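Local coordinates for glucanase (Clostridium thermocellum, PDB 5GXX), which probably hydrolyses internal beta-1,4-glucosidic bonds of cellulose as a family 9 endoglucanase of the cellulosome, at residues 319-322 / 323-326; 336-340 / 341-345. The protein carries 1 engineered substitution. One frame throughout, in Å; residues are numbered along the deposited sequence.

Contact 1: 319-322 / 323-326; sequences INDP and ALKQ
With CG of D321 turned anti to the backbone N (chi1 -170°), its OD2 is carried to the backbone N-H of L324 in the first turn of helix 322-340, while K325 bends at its third and fourth torsions (chi3 86°, chi4 73°) and folds back over the loop that leads in. This is a helix N-cap, a worked example of how a side chain supplies the acceptor that the first turn of a helix lacks. D321 OD2 accepts from L324 N at 3.0 Å, a fairly straight bond that meets the oxygen on its anti side, somewhat out of the carboxylate plane. The negative charge thus lies at the amino end of the helix, where the helix dipole would be expected to favour it. A water accepts a hydrogen bond from A323 N and donates one to D321 OD1, so that both carboxylate oxygens serve the opening turn. The helical pattern takes over with K325 N on D321 O (2.9 Å) and Q326 N on P322 O (3.0 Å).

Two residues before the cap, I319 packs on the same turn. Its CD1 reaches CB of L324 at 3.6 Å, the two side chains crossing at about a right angle, and its CG1 passes CG of K325 as the chains run in opposite directions. The ammonium group of K325 ties the first turn of helix 322-340 to helix 301-318 through A316 O. A water links it to N320 OD1, and K325 NZ donates to I319 O at 2.9 Å, nearly in line with the carbonyl bond.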
loop_
_atom_site.group_PDB
_atom_site.type_symbol
_atom_site.label_atom_id
_atom_site.label_comp_id
_atom_site.label_asym_id
_atom_site.label_seq_id
_atom_site.Cartn_x
_atom_site.Cartn_y
_atom_site.Cartn_z
ATOM N N ILE A 319 46.658 7.655 49.877
ATOM C CA ILE A 319 47.823 6.933 50.376
ATOM C C ILE A 319 49.072 7.804 50.339
ATOM O O ILE A 319 49.086 8.860 49.706
ATOM C CB ILE A 319 48.090 5.622 49.592
ATOM C CG1 ILE A 319 48.472 5.891 48.128
ATOM C CG2 ILE A 319 46.898 4.680 49.705
ATOM C CD1 ILE A 319 48.923 4.668 47.360
ATOM N N ASN A 320 50.128 7.325 50.990
ATOM C CA ASN A 320 51.380 8.071 51.099
ATOM C C ASN A 320 52.569 7.552 50.297
ATOM O O ASN A 320 53.484 8.321 50.011
ATOM C CB ASN A 320 51.794 8.195 52.569
ATOM C CG ASN A 320 50.858 9.079 53.365
ATOM O OD1 ASN A 320 50.329 10.073 52.857
ATOM N ND2 ASN A 320 50.649 8.725 54.628
ATOM N N ASP A 321 52.563 6.273 49.931
ATOM C CA ASP A 321 53.696 5.694 49.217
ATOM C C ASP A 321 53.942 6.405 47.890
ATOM O O ASP A 321 53.082 6.402 47.011
ATOM C CB ASP A 321 53.515 4.199 48.955
ATOM C CG ASP A 321 54.789 3.562 48.424
ATOM O OD1 ASP A 321 55.771 3.469 49.192
ATOM O OD2 ASP A 321 54.846 3.186 47.238
ATOM N N PRO A 322 55.132 7.002 47.736
ATOM C CA PRO A 322 55.401 7.787 46.535
ATOM C C PRO A 322 55.342 6.975 45.237
ATOM O O PRO A 322 54.784 7.470 44.252
ATOM C CB PRO A 322 56.820 8.316 46.774
ATOM C CG PRO A 322 56.948 8.362 48.277
ATOM C CD PRO A 322 56.206 7.137 48.740
ATOM N N ALA A 323 55.900 5.765 45.234
ATOM C CA ALA A 323 55.894 4.938 44.030
ATOM C C ALA A 323 54.482 4.500 43.618
ATOM O O ALA A 323 54.149 4.563 42.437
ATOM C CB ALA A 323 56.847 3.742 44.151
ATOM N N LEU A 324 53.665 4.074 44.579
ATOM C CA LEU A 324 52.267 3.732 44.299
ATOM C C LEU A 324 51.467 4.944 43.826
ATOM O O LEU A 324 50.710 4.845 42.859
ATOM C CB LEU A 324 51.582 3.069 45.503
ATOM C CG LEU A 324 52.025 1.671 45.966
ATOM C CD1 LEU A 324 51.328 1.297 47.272
ATOM C CD2 LEU A 324 51.799 0.573 44.926
ATOM N N LYS A 325 51.636 6.082 44.493
ATOM C CA LYS A 325 50.944 7.300 44.088
ATOM C C LYS A 325 51.247 7.670 42.640
ATOM O O LYS A 325 50.333 7.971 41.870
ATOM C CB LYS A 325 51.301 8.480 45.000
ATOM C CG LYS A 325 50.612 8.445 46.336
ATOM C CD LYS A 325 51.257 9.428 47.318
ATOM C CE LYS A 325 50.675 10.821 47.185
ATOM N NZ LYS A 325 49.291 10.981 47.721
ATOM N N GLN A 326 52.523 7.650 42.264
ATOM C CA GLN A 326 52.939 7.999 40.903
ATOM C C GLN A 326 52.407 7.000 39.875
ATOM O O GLN A 326 51.898 7.385 38.811
ATOM C CB GLN A 326 54.463 8.039 40.836
ATOM C CG GLN A 326 55.022 8.407 39.476
ATOM C CD GLN A 326 56.528 8.517 39.514
ATOM O OE1 GLN A 326 57.242 7.559 39.213
ATOM N NE2 GLN A 326 57.019 9.684 39.909
HETATM O O HOH W 1 50.174 11.672 50.518
HETATM O O HOH W 2 57.852 4.603 47.253
#

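Contact 2: 336-340 / 341-345; sequences IDYAL and GSNPD
D337 O is gripped by two backbone donors, G341 N at 3.0 Å and S342 N at 2.8 Å. The second bond is the straighter at nitrogen (165°), yet it comes from above the carbonyl plane, whereas G341 N lies nearly in line with the C=O bond. G341 N also approaches Y338 O, more loosely and from well above that carbonyl. G341 has a positive phi of 146°, and with the bonds back into the last turn this makes a Schellman motif, the classic glycine-centred end of a helix. At these backbone angles there is no room for a beta carbon beside L340 O, and the position calls for glycine.

The chain leaving the cap is then bound back by N343. Its CG sits between the backbone N and the carbonyl carbon (chi1 58°), which carries ND2 to Y338 O at 2.9 Å, a bond lying in the carbonyl plane and close to the amide plane. R347 O is a further acceptor for this ND2. N343 CB meanwhile sits over the centre of the Y338 ring, 3.5 Å from the centroid, as a CH-pi contact, and P344 CD packs more distantly near the ring's outer end. The phenol OH is held by D396.

A water joins D337 OD2 to S342 OG. The carboxylate of D337 is also tied to Y7 and by a salt bridge to K333, and the serine hydroxyl to Y5, so the N-terminal stretch meets the helix end here. The buried carbonyls of the final turn therefore find donors in the departing chain, and the charge of D337 is probably stabilised by its lysine, tyrosine and water partners.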
loop_
_atom_site.group_PDB
_atom_site.type_symbol
_atom_site.label_atom_id
_atom_site.label_comp_id
_atom_site.label_asym_id
_atom_site.label_seq_id
_atom_site.Cartn_x
_atom_site.Cartn_y
_atom_site.Cartn_z
ATOM N N ILE A 336 42.434 9.405 30.912
ATOM C CA ILE A 336 41.672 10.598 30.592
ATOM C C ILE A 336 42.246 11.292 29.352
ATOM O O ILE A 336 41.507 11.688 28.453
ATOM C CB ILE A 336 41.605 11.572 31.803
ATOM C CG1 ILE A 336 40.967 10.902 33.037
ATOM C CG2 ILE A 336 40.905 12.880 31.387
ATOM C CD1 ILE A 336 39.608 10.249 32.782
ATOM N N ASP A 337 43.577 11.407 29.311
ATOM C CA ASP A 337 44.191 12.117 28.178
ATOM C C ASP A 337 43.950 11.382 26.868
ATOM O O ASP A 337 43.735 12.014 25.835
ATOM C CB ASP A 337 45.692 12.389 28.382
ATOM C CG ASP A 337 45.960 13.430 29.469
ATOM O OD1 ASP A 337 45.008 14.090 29.938
ATOM O OD2 ASP A 337 47.148 13.547 29.866
ATOM N N TYR A 338 43.931 10.047 26.910
ATOM C CA TYR A 338 43.582 9.285 25.713
ATOM C C TYR A 338 42.201 9.687 25.212
ATOM O O TYR A 338 42.013 9.983 24.038
ATOM C CB TYR A 338 43.643 7.772 25.965
ATOM C CG TYR A 338 43.436 6.934 24.721
ATOM C CD1 TYR A 338 42.198 6.885 24.095
ATOM C CD2 TYR A 338 44.485 6.234 24.136
ATOM C CE1 TYR A 338 41.989 6.132 22.945
ATOM C CE2 TYR A 338 44.286 5.475 22.992
ATOM C CZ TYR A 338 43.025 5.400 22.422
ATOM O OH TYR A 338 42.780 4.704 21.255
ATOM N N ALA A 339 41.231 9.744 26.121
ATOM C CA ALA A 339 39.865 10.144 25.750
ATOM C C ALA A 339 39.762 11.550 25.154
ATOM O O ALA A 339 38.885 11.826 24.327
ATOM C CB ALA A 339 38.964 10.020 26.973
ATOM N N LEU A 340 40.661 12.442 25.577
ATOM C CA LEU A 340 40.619 13.852 25.153
ATOM C C LEU A 340 41.449 14.138 23.912
ATOM O O LEU A 340 41.300 15.210 23.311
ATOM C CB LEU A 340 41.063 14.764 26.305
ATOM C CG LEU A 340 40.251 14.719 27.606
ATOM C CD1 LEU A 340 40.731 15.723 28.645
ATOM C CD2 LEU A 340 38.746 14.943 27.384
ATOM N N GLY A 341 42.311 13.199 23.526
ATOM C CA GLY A 341 43.044 13.322 22.271
ATOM C C GLY A 341 44.457 12.774 22.234
ATOM O O GLY A 341 45.108 12.879 21.196
ATOM N N SER A 342 44.929 12.195 23.336
ATOM C CA SER A 342 46.266 11.585 23.370
ATOM C C SER A 342 46.221 10.145 22.880
ATOM O O SER A 342 46.312 9.196 23.669
ATOM C CB SER A 342 46.877 11.658 24.765
ATOM O OG SER A 342 47.035 13.020 25.135
ATOM N N ASN A 343 46.085 10.010 21.567
ATOM C CA ASN A 343 45.847 8.708 20.960
ATOM C C ASN A 343 46.372 8.747 19.529
ATOM O O ASN A 343 46.863 9.793 19.097
ATOM C CB ASN A 343 44.346 8.380 21.077
ATOM C CG ASN A 343 43.464 9.416 20.418
ATOM O OD1 ASN A 343 43.629 9.716 19.231
ATOM N ND2 ASN A 343 42.512 9.957 21.167
ATOM N N PRO A 344 46.340 7.615 18.808
ATOM C CA PRO A 344 47.052 7.612 17.525
ATOM C C PRO A 344 46.437 8.538 16.495
ATOM O O PRO A 344 47.138 8.875 15.543
ATOM C CB PRO A 344 46.895 6.166 17.061
ATOM C CG PRO A 344 46.975 5.418 18.362
ATOM C CD PRO A 344 46.084 6.241 19.272
ATOM N N ASP A 345 45.179 8.927 16.673
ATOM C CA ASP A 345 44.510 9.853 15.758
ATOM C C ASP A 345 44.527 11.308 16.221
ATOM O O ASP A 345 44.025 12.209 15.520
ATOM C CB ASP A 345 43.088 9.377 15.449
ATOM C CG ASP A 345 43.064 8.182 14.519
ATOM O OD1 ASP A 345 43.896 8.146 13.576
ATOM O OD2 ASP A 345 42.207 7.292 14.711
HETATM O O HOH W 3 48.797 13.610 27.545
#

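How the contacts relate
Helix 322-340 of the catalytic module is bounded by the two contacts, contact 1 where it starts and contact 2 where it stops. From the N terminus, the chain leaves helix 301-318, turns through 319-322 and enters the helix, closing the short connection between the two helices. It then runs the length of helix 322-340 before turning out through 341-345 toward helix 364-367. The contacts lie in series, neither nesting nor crossing, with centres about 25 Å apart. The first is at the protein surface; the second is buried, where I336 and L340 pack on helix 412-429, I336 and Y338 touch helix 301-318, and Y5 and Y7 bring in the N-terminal stretch.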